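Local atomic coordinates of Asp (Solanum tuberosum, PDB entry 3RFI), a protein that probably interacts with membranes as the saposin-like, plant-specific insert of an aspartic protease. Residues S28-C42 with L72-Q84. Residues are numbered along the deposited sequence; the frame is centred on the assembly and turned at random.
Sequences SGVRPDQVCSQAGLC and LCTACEMAVVWMQ
The flat amide of Q84 meets V30 and P32: methyl CG2 of V30 stands above its plane, 3.7 Å from Q84 CD, while the oxygen end, OE1, lies 3.4 Å from CG of P32. NE2 is hydrogen-bonded to the carbonyl of V27; V30 O is also near it, but the geometry is wrong for a hydrogen bond. With an alanine in place of Q84, the V27 carbonyl would probably lose this donor and a gap open beside V30 and the proline ring. That ring is a knob in the hole formed by E77, V80, V81 and Q84 on helix 72-84. With CG1 anti to the backbone N (chi1 176°), V80 sets CG1 against V30 CG2, in the loop before helix 32-38, at 3.5 Å, and turns CG2 to C36 SG, 3.8 Å away, beside V35. The two helices cross at 124°, their axes 8.6 Å apart. C36–C76 joins them, and C42–C73 ties the loop after helix 32-38 to helix 72-84; these are two of the three disulfides of this saposin-like fold, the third being C11–C104. Next to C76, the extended chain of E77 brings OE1 to 3.1 Å from CB of D33, whose carboxylate turns away. Next to C42, L41 lays CD1 against C76 CB at 3.9 Å and CD2 near the side chain of L72.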
ATOM      1  N   SER A  28      -0.777   6.127   1.348  1.00 29.68           N
ATOM      2  CA  SER A  28      -1.487   7.342   1.760  0.50 32.52           C
ATOM      3  C   SER A  28      -2.940   7.363   1.308  1.00 32.22           C
ATOM      4  O   SER A  28      -3.786   8.090   1.906  1.00 34.63           O
ATOM      5  CB  SER A  28      -0.760   8.597   1.261  0.50 33.38           C
ATOM      6  OG  SER A  28       0.402   8.793   2.054  0.50 37.87           O
ATOM      7  N   GLY A  29      -3.243   6.553   0.283  1.00 29.56           N
ATOM      8  CA  GLY A  29      -4.612   6.453  -0.220  1.00 30.14           C
ATOM      9  C   GLY A  29      -5.493   5.601   0.701  1.00 31.41           C
ATOM     10  O   GLY A  29      -6.705   5.697   0.657  1.00 34.56           O
ATOM     11  N   VAL A  30      -4.920   4.799   1.568  1.00 31.70           N
ATOM     12  CA  VAL A  30      -5.796   4.045   2.492  1.00 33.50           C
ATOM     13  C   VAL A  30      -6.569   4.961   3.449  1.00 34.89           C
ATOM     14  O   VAL A  30      -6.004   5.892   4.001  1.00 33.83           O
ATOM     15  CB  VAL A  30      -5.131   2.863   3.145  1.00 33.35           C
ATOM     16  CG1 VAL A  30      -3.702   2.967   3.225  1.00 39.00           C
ATOM     17  CG2 VAL A  30      -5.733   2.556   4.539  1.00 35.81           C
ATOM     18  N   ARG A  31      -7.872   4.737   3.600  1.00 36.16           N
ATOM     19  CA  ARG A  31      -8.670   5.613   4.465  1.00 39.26           C
ATOM     20  C   ARG A  31      -9.180   4.783   5.598  1.00 40.95           C
ATOM     21  O   ARG A  31      -9.994   3.924   5.371  1.00 38.59           O
ATOM     22  CB  ARG A  31      -9.844   6.232   3.703  1.00 40.71           C
ATOM     23  CG  ARG A  31      -9.393   7.301   2.677  1.00 45.75           C
ATOM     24  CD  ARG A  31     -10.471   7.518   1.612  1.00 57.76           C
ATOM     25  NE  ARG A  31     -10.864   6.279   0.913  1.00 65.09           N
ATOM     26  CZ  ARG A  31     -11.222   6.213  -0.378  1.00 68.78           C
ATOM     27  NH1 ARG A  31     -11.220   7.309  -1.152  1.00 71.00           N
ATOM     28  NH2 ARG A  31     -11.574   5.043  -0.907  1.00 69.33           N
ATOM     29  N   PRO A  32      -8.652   5.008   6.816  1.00 26.84           N
ATOM     30  CA  PRO A  32      -9.023   4.204   7.982  1.00 26.52           C
ATOM     31  C   PRO A  32     -10.516   4.139   8.093  1.00 27.64           C
ATOM     32  O   PRO A  32     -11.063   3.095   8.395  1.00 26.85           O
ATOM     33  CB  PRO A  32      -8.440   5.040   9.144  1.00 26.11           C
ATOM     34  CG  PRO A  32      -7.168   5.452   8.535  1.00 28.82           C
ATOM     35  CD  PRO A  32      -7.608   5.991   7.173  1.00 27.04           C
ATOM     36  N   ASP A  33     -11.194   5.256   7.884  1.00 29.00           N
ATOM     37  CA  ASP A  33     -12.639   5.215   8.045  1.00 31.79           C
ATOM     38  C   ASP A  33     -13.392   4.321   7.079  1.00 31.50           C
ATOM     39  O   ASP A  33     -14.372   3.657   7.444  1.00 30.93           O
ATOM     40  CB  ASP A  33     -13.259   6.605   8.150  1.00 33.21           C
ATOM     41  CG  ASP A  33     -13.099   7.439   6.903  1.00 40.13           C
ATOM     42  OD1 ASP A  33     -13.800   8.459   6.847  1.00 49.64           O
ATOM     43  OD2 ASP A  33     -12.280   7.141   6.001  1.00 46.19           O
ATOM     44  N   GLN A  34     -12.899   4.283   5.855  1.00 31.77           N
ATOM     45  CA  GLN A  34     -13.483   3.477   4.792  1.00 32.50           C
ATOM     46  C   GLN A  34     -13.193   2.013   5.061  1.00 29.79           C
ATOM     47  O   GLN A  34     -14.063   1.168   4.888  1.00 29.50           O
ATOM     48  CB  GLN A  34     -12.813   3.859   3.468  1.00 34.24           C
ATOM     49  CG  GLN A  34     -13.704   3.808   2.372  1.00 45.59           C
ATOM     50  CD  GLN A  34     -14.919   4.720   2.571  1.00 56.71           C
ATOM     51  OE1 GLN A  34     -14.803   5.958   2.719  1.00 61.85           O
ATOM     52  NE2 GLN A  34     -16.096   4.105   2.568  1.00 59.51           N
ATOM     53  N   VAL A  35     -11.954   1.727   5.445  1.00 26.68           N
ATOM     54  CA  VAL A  35     -11.540   0.359   5.716  1.00 25.66           C
ATOM     55  C   VAL A  35     -12.356  -0.135   6.916  1.00 24.94           C
ATOM     56  O   VAL A  35     -12.946  -1.199   6.860  1.00 24.40           O
ATOM     57  CB  VAL A  35     -10.053   0.282   6.100  1.00 23.73           C
ATOM     58  CG1 VAL A  35      -9.728  -1.128   6.557  1.00 21.52           C
ATOM     59  CG2 VAL A  35      -9.181   0.545   4.903  1.00 26.70           C
ATOM     60  N   CYS A  36     -12.443   0.696   7.955  1.00 24.70           N
ATOM     61  CA  CYS A  36     -13.235   0.349   9.157  1.00 24.07           C
ATOM     62  C   CYS A  36     -14.729   0.220   8.914  1.00 24.27           C
ATOM     63  O   CYS A  36     -15.387  -0.626   9.515  1.00 25.18           O
ATOM     64  CB  CYS A  36     -12.918   1.370  10.212  1.00 21.91           C
ATOM     65  SG  CYS A  36     -11.202   1.022  10.743  1.00 24.88           S
ATOM     66  N   SER A  37     -15.265   1.023   8.011  1.00 25.77           N
ATOM     67  CA  SER A  37     -16.634   0.835   7.558  1.00 27.36           C
ATOM     68  C   SER A  37     -16.849  -0.511   6.833  1.00 28.09           C
ATOM     69  O   SER A  37     -17.816  -1.222   7.108  1.00 26.25           O
ATOM     70  CB  SER A  37     -17.069   1.989   6.664  1.00 29.92           C
ATOM     71  OG  SER A  37     -17.290   3.127   7.456  0.50 33.53           O
ATOM     72  N   GLN A  38     -15.941  -0.865   5.938  1.00 27.51           N
ATOM     73  CA  GLN A  38     -16.033  -2.178   5.302  1.00 30.81           C
ATOM     74  C   GLN A  38     -15.883  -3.320   6.306  1.00 27.75           C
ATOM     75  O   GLN A  38     -16.434  -4.373   6.079  1.00 27.89           O
ATOM     76  CB  GLN A  38     -15.002  -2.302   4.235  1.00 31.25           C
ATOM     77  CG  GLN A  38     -15.227  -1.295   3.149  1.00 42.10           C
ATOM     78  CD  GLN A  38     -14.085  -1.340   2.190  1.00 48.94           C
ATOM     79  OE1 GLN A  38     -14.213  -1.891   1.114  1.00 58.04           O
ATOM     80  NE2 GLN A  38     -12.927  -0.832   2.604  1.00 52.01           N
ATOM     81  N   ALA A  39     -15.146  -3.088   7.390  1.00 24.80           N
ATOM     82  CA  ALA A  39     -15.078  -4.072   8.493  1.00 24.70           C
ATOM     83  C   ALA A  39     -16.307  -4.088   9.388  1.00 25.16           C
ATOM     84  O   ALA A  39     -16.365  -4.885  10.304  1.00 26.56           O
ATOM     85  CB  ALA A  39     -13.833  -3.832   9.333  1.00 21.31           C
ATOM     86  N   GLY A  40     -17.247  -3.160   9.157  1.00 24.92           N
ATOM     87  CA  GLY A  40     -18.492  -3.138   9.887  1.00 26.24           C
ATOM     88  C   GLY A  40     -18.301  -2.420  11.217  1.00 23.99           C
ATOM     89  O   GLY A  40     -19.101  -2.584  12.119  1.00 22.56           O
ATOM     90  N   LEU A  41     -17.214  -1.672  11.392  1.00 24.63           N
ATOM     91  CA  LEU A  41     -16.963  -1.135  12.709  1.00 23.82           C
ATOM     92  C   LEU A  41     -17.183   0.373  12.773  1.00 27.05           C
ATOM     93  O   LEU A  41     -17.332   0.900  13.873  1.00 26.73           O
ATOM     94  CB  LEU A  41     -15.547  -1.437  13.217  1.00 22.71           C
ATOM     95  CG  LEU A  41     -15.238  -2.942  13.278  1.00 22.32           C
ATOM     96  CD1 LEU A  41     -13.808  -3.116  13.679  1.00 18.87           C
ATOM     97  CD2 LEU A  41     -16.172  -3.575  14.286  1.00 19.95           C
ATOM     98  N   CYS A  42     -17.259   1.027  11.612  1.00 27.59           N
ATOM     99  CA  CYS A  42     -17.510   2.466  11.538  1.00 30.11           C
ATOM    100  C   CYS A  42     -18.607   2.714  10.583  1.00 32.82           C
ATOM    101  O   CYS A  42     -18.847   1.918   9.700  1.00 30.80           O
ATOM    102  CB  CYS A  42     -16.280   3.220  10.981  1.00 29.12           C
ATOM    103  SG  CYS A  42     -14.901   3.169  12.138  1.00 33.54           S
ATOM    104  N   LEU A  72     -15.137   0.667  19.018  1.00 32.66           N
ATOM    105  CA  LEU A  72     -14.353  -0.154  18.110  1.00 30.23           C
ATOM    106  C   LEU A  72     -14.102   0.586  16.806  1.00 27.56           C
ATOM    107  O   LEU A  72     -13.239   0.223  16.060  1.00 27.72           O
ATOM    108  CB  LEU A  72     -15.005  -1.499  17.799  1.00 29.43           C
ATOM    109  CG  LEU A  72     -15.079  -2.439  19.011  1.00 34.10           C
ATOM    110  CD1 LEU A  72     -16.020  -3.551  18.563  1.00 32.81           C
ATOM    111  CD2 LEU A  72     -13.669  -2.930  19.199  1.00 31.73           C
ATOM    112  N   CYS A  73     -14.934   1.564  16.486  1.00 27.49           N
ATOM    113  CA  CYS A  73     -14.695   2.332  15.291  1.00 26.13           C
ATOM    114  C   CYS A  73     -13.366   3.112  15.487  1.00 26.39           C
ATOM    115  O   CYS A  73     -12.450   3.090  14.661  1.00 24.50           O
ATOM    116  CB  CYS A  73     -15.825   3.343  15.081  1.00 27.92           C
ATOM    117  SG  CYS A  73     -15.375   4.420  13.700  1.00 30.86           S
ATOM    118  N   THR A  74     -13.287   3.827  16.584  1.00 28.65           N
ATOM    119  CA  THR A  74     -12.108   4.608  16.871  1.00 30.09           C
ATOM    120  C   THR A  74     -10.859   3.708  16.966  1.00 27.78           C
ATOM    121  O   THR A  74      -9.806   4.061  16.471  1.00 25.30           O
ATOM    122  CB  THR A  74     -12.330   5.362  18.182  1.00 33.57           C
ATOM    123  OG1 THR A  74     -13.596   6.021  18.110  1.00 38.13           O
ATOM    124  CG2 THR A  74     -11.244   6.392  18.410  1.00 37.57           C
ATOM    125  N   ALA A  75     -10.980   2.555  17.619  1.00 26.35           N
ATOM    126  CA  ALA A  75      -9.830   1.639  17.737  1.00 24.76           C
ATOM    127  C   ALA A  75      -9.465   1.072  16.387  1.00 23.29           C
ATOM    128  O   ALA A  75      -8.272   0.943  16.062  1.00 22.69           O
ATOM    129  CB  ALA A  75     -10.146   0.487  18.785  1.00 25.55           C
ATOM    130  N   CYS A  76     -10.457   0.746  15.580  1.00 22.16           N
ATOM    131  CA  CYS A  76     -10.177   0.245  14.274  1.00 21.82           C
ATOM    132  C   CYS A  76      -9.400   1.322  13.497  1.00 20.52           C
ATOM    133  O   CYS A  76      -8.469   1.005  12.766  1.00 20.80           O
ATOM    134  CB  CYS A  76     -11.508  -0.004  13.523  1.00 21.58           C
ATOM    135  SG  CYS A  76     -11.294  -0.686  11.864  1.00 25.29           S
ATOM    136  N   GLU A  77      -9.870   2.564  13.522  1.00 21.28           N
ATOM    137  CA  GLU A  77      -9.216   3.573  12.714  1.00 22.69           C
ATOM    138  C   GLU A  77      -7.749   3.782  13.206  1.00 23.34           C
ATOM    139  O   GLU A  77      -6.857   3.943  12.394  1.00 23.09           O
ATOM    140  CB  GLU A  77      -9.941   4.887  12.854  1.00 24.46           C
ATOM    141  CG  GLU A  77     -11.195   4.855  11.917  1.00 25.25           C
ATOM    142  CD  GLU A  77     -12.150   5.990  12.120  1.00 33.36           C
ATOM    143  OE1 GLU A  77     -12.970   6.199  11.202  1.00 35.85           O
ATOM    144  OE2 GLU A  77     -12.137   6.633  13.186  1.00 36.70           O
ATOM    145  N   MET A  78      -7.547   3.752  14.507  1.00 24.06           N
ATOM    146  CA  MET A  78      -6.185   3.811  15.089  1.00 25.48           C
ATOM    147  C   MET A  78      -5.369   2.659  14.594  1.00 24.51           C
ATOM    148  O   MET A  78      -4.219   2.890  14.193  1.00 25.33           O
ATOM    149  CB  MET A  78      -6.224   3.769  16.610  1.00 27.04           C
ATOM    150  CG  MET A  78      -6.418   5.069  17.292  0.50 29.74           C
ATOM    151  SD  MET A  78      -6.830   4.962  19.038  0.50 31.62           S
ATOM    152  CE  MET A  78      -6.419   3.267  19.388  0.50 30.67           C
ATOM    153  N   ALA A  79      -5.943   1.439  14.574  1.00 23.54           N
ATOM    154  CA  ALA A  79      -5.234   0.299  14.058  1.00 23.86           C
ATOM    155  C   ALA A  79      -4.856   0.503  12.576  1.00 22.27           C
ATOM    156  O   ALA A  79      -3.749   0.157  12.226  1.00 21.56           O
ATOM    157  CB  ALA A  79      -5.980  -1.014  14.251  1.00 21.78           C
ATOM    158  N   VAL A  80      -5.763   1.018  11.734  1.00 21.28           N
ATOM    159  CA  VAL A  80      -5.474   1.242  10.308  1.00 20.08           C
ATOM    160  C   VAL A  80      -4.387   2.306  10.140  1.00 20.73           C
ATOM    161  O   VAL A  80      -3.480   2.129   9.349  1.00 20.10           O
ATOM    162  CB  VAL A  80      -6.718   1.604   9.461  1.00 20.30           C
ATOM    163  CG1 VAL A  80      -6.343   1.938   7.978  1.00 19.34           C
ATOM    164  CG2 VAL A  80      -7.710   0.371   9.493  1.00 19.68           C
ATOM    165  N   VAL A  81      -4.490   3.410  10.864  1.00 21.07           N
ATOM    166  CA  VAL A  81      -3.379   4.391  10.844  1.00 21.85           C
ATOM    167  C   VAL A  81      -2.031   3.716  11.211  1.00 21.38           C
ATOM    168  O   VAL A  81      -0.997   3.963  10.600  1.00 23.71           O
ATOM    169  CB  VAL A  81      -3.691   5.518  11.864  1.00 21.87           C
ATOM    170  CG1 VAL A  81      -2.441   6.390  12.111  1.00 24.83           C
ATOM    171  CG2 VAL A  81      -4.890   6.289  11.386  1.00 25.22           C
ATOM    172  N   TRP A  82      -2.029   2.864  12.206  1.00 21.47           N
ATOM    173  CA  TRP A  82      -0.779   2.183  12.512  1.00 21.60           C
ATOM    174  C   TRP A  82      -0.363   1.187  11.442  1.00 21.47           C
ATOM    175  O   TRP A  82       0.839   1.001  11.243  1.00 23.09           O
ATOM    176  CB  TRP A  82      -0.878   1.519  13.850  1.00 22.19           C
ATOM    177  CG  TRP A  82      -0.780   2.522  14.951  1.00 24.76           C
ATOM    178  CD1 TRP A  82      -0.122   3.745  14.902  1.00 23.87           C
ATOM    179  CD2 TRP A  82      -1.275   2.384  16.273  1.00 25.12           C
ATOM    180  NE1 TRP A  82      -0.176   4.343  16.131  1.00 22.70           N
ATOM    181  CE2 TRP A  82      -0.890   3.543  16.988  1.00 22.14           C
ATOM    182  CE3 TRP A  82      -2.035   1.398  16.933  1.00 24.83           C
ATOM    183  CZ2 TRP A  82      -1.209   3.730  18.325  1.00 23.93           C
ATOM    184  CZ3 TRP A  82      -2.306   1.558  18.277  1.00 22.29           C
ATOM    185  CH2 TRP A  82      -1.932   2.740  18.953  1.00 26.72           C
ATOM    186  N   MET A  83      -1.344   0.513  10.785  1.00 20.64           N
ATOM    187  CA  MET A  83      -1.014  -0.345   9.647  1.00 20.89           C
ATOM    188  C   MET A  83      -0.350   0.464   8.556  1.00 20.36           C
ATOM    189  O   MET A  83       0.627   0.005   7.981  1.00 20.97           O
ATOM    190  CB  MET A  83      -2.235  -1.080   9.085  1.00 19.91           C
ATOM    191  CG  MET A  83      -2.794  -2.046  10.128  1.00 19.91           C
ATOM    192  SD  MET A  83      -4.325  -2.657   9.409  1.00 23.68           S
ATOM    193  CE  MET A  83      -4.884  -3.719  10.720  1.00 23.38           C
ATOM    194  N   GLN A  84      -0.896   1.632   8.263  1.00 21.45           N
ATOM    195  CA  GLN A  84      -0.315   2.483   7.234  1.00 22.79           C
ATOM    196  C   GLN A  84       1.075   2.898   7.606  1.00 21.56           C
ATOM    197  O   GLN A  84       1.906   3.037   6.720  1.00 22.14           O
ATOM    198  CB  GLN A  84      -1.114   3.752   7.041  1.00 22.03           C
ATOM    199  CG  GLN A  84      -2.464   3.495   6.284  1.00 29.87           C
ATOM    200  CD  GLN A  84      -3.332   4.753   6.297  1.00 33.50           C
ATOM    201  OE1 GLN A  84      -3.991   5.021   7.296  1.00 32.34           O
ATOM    202  NE2 GLN A  84      -3.268   5.571   5.219  1.00 34.47           N
TER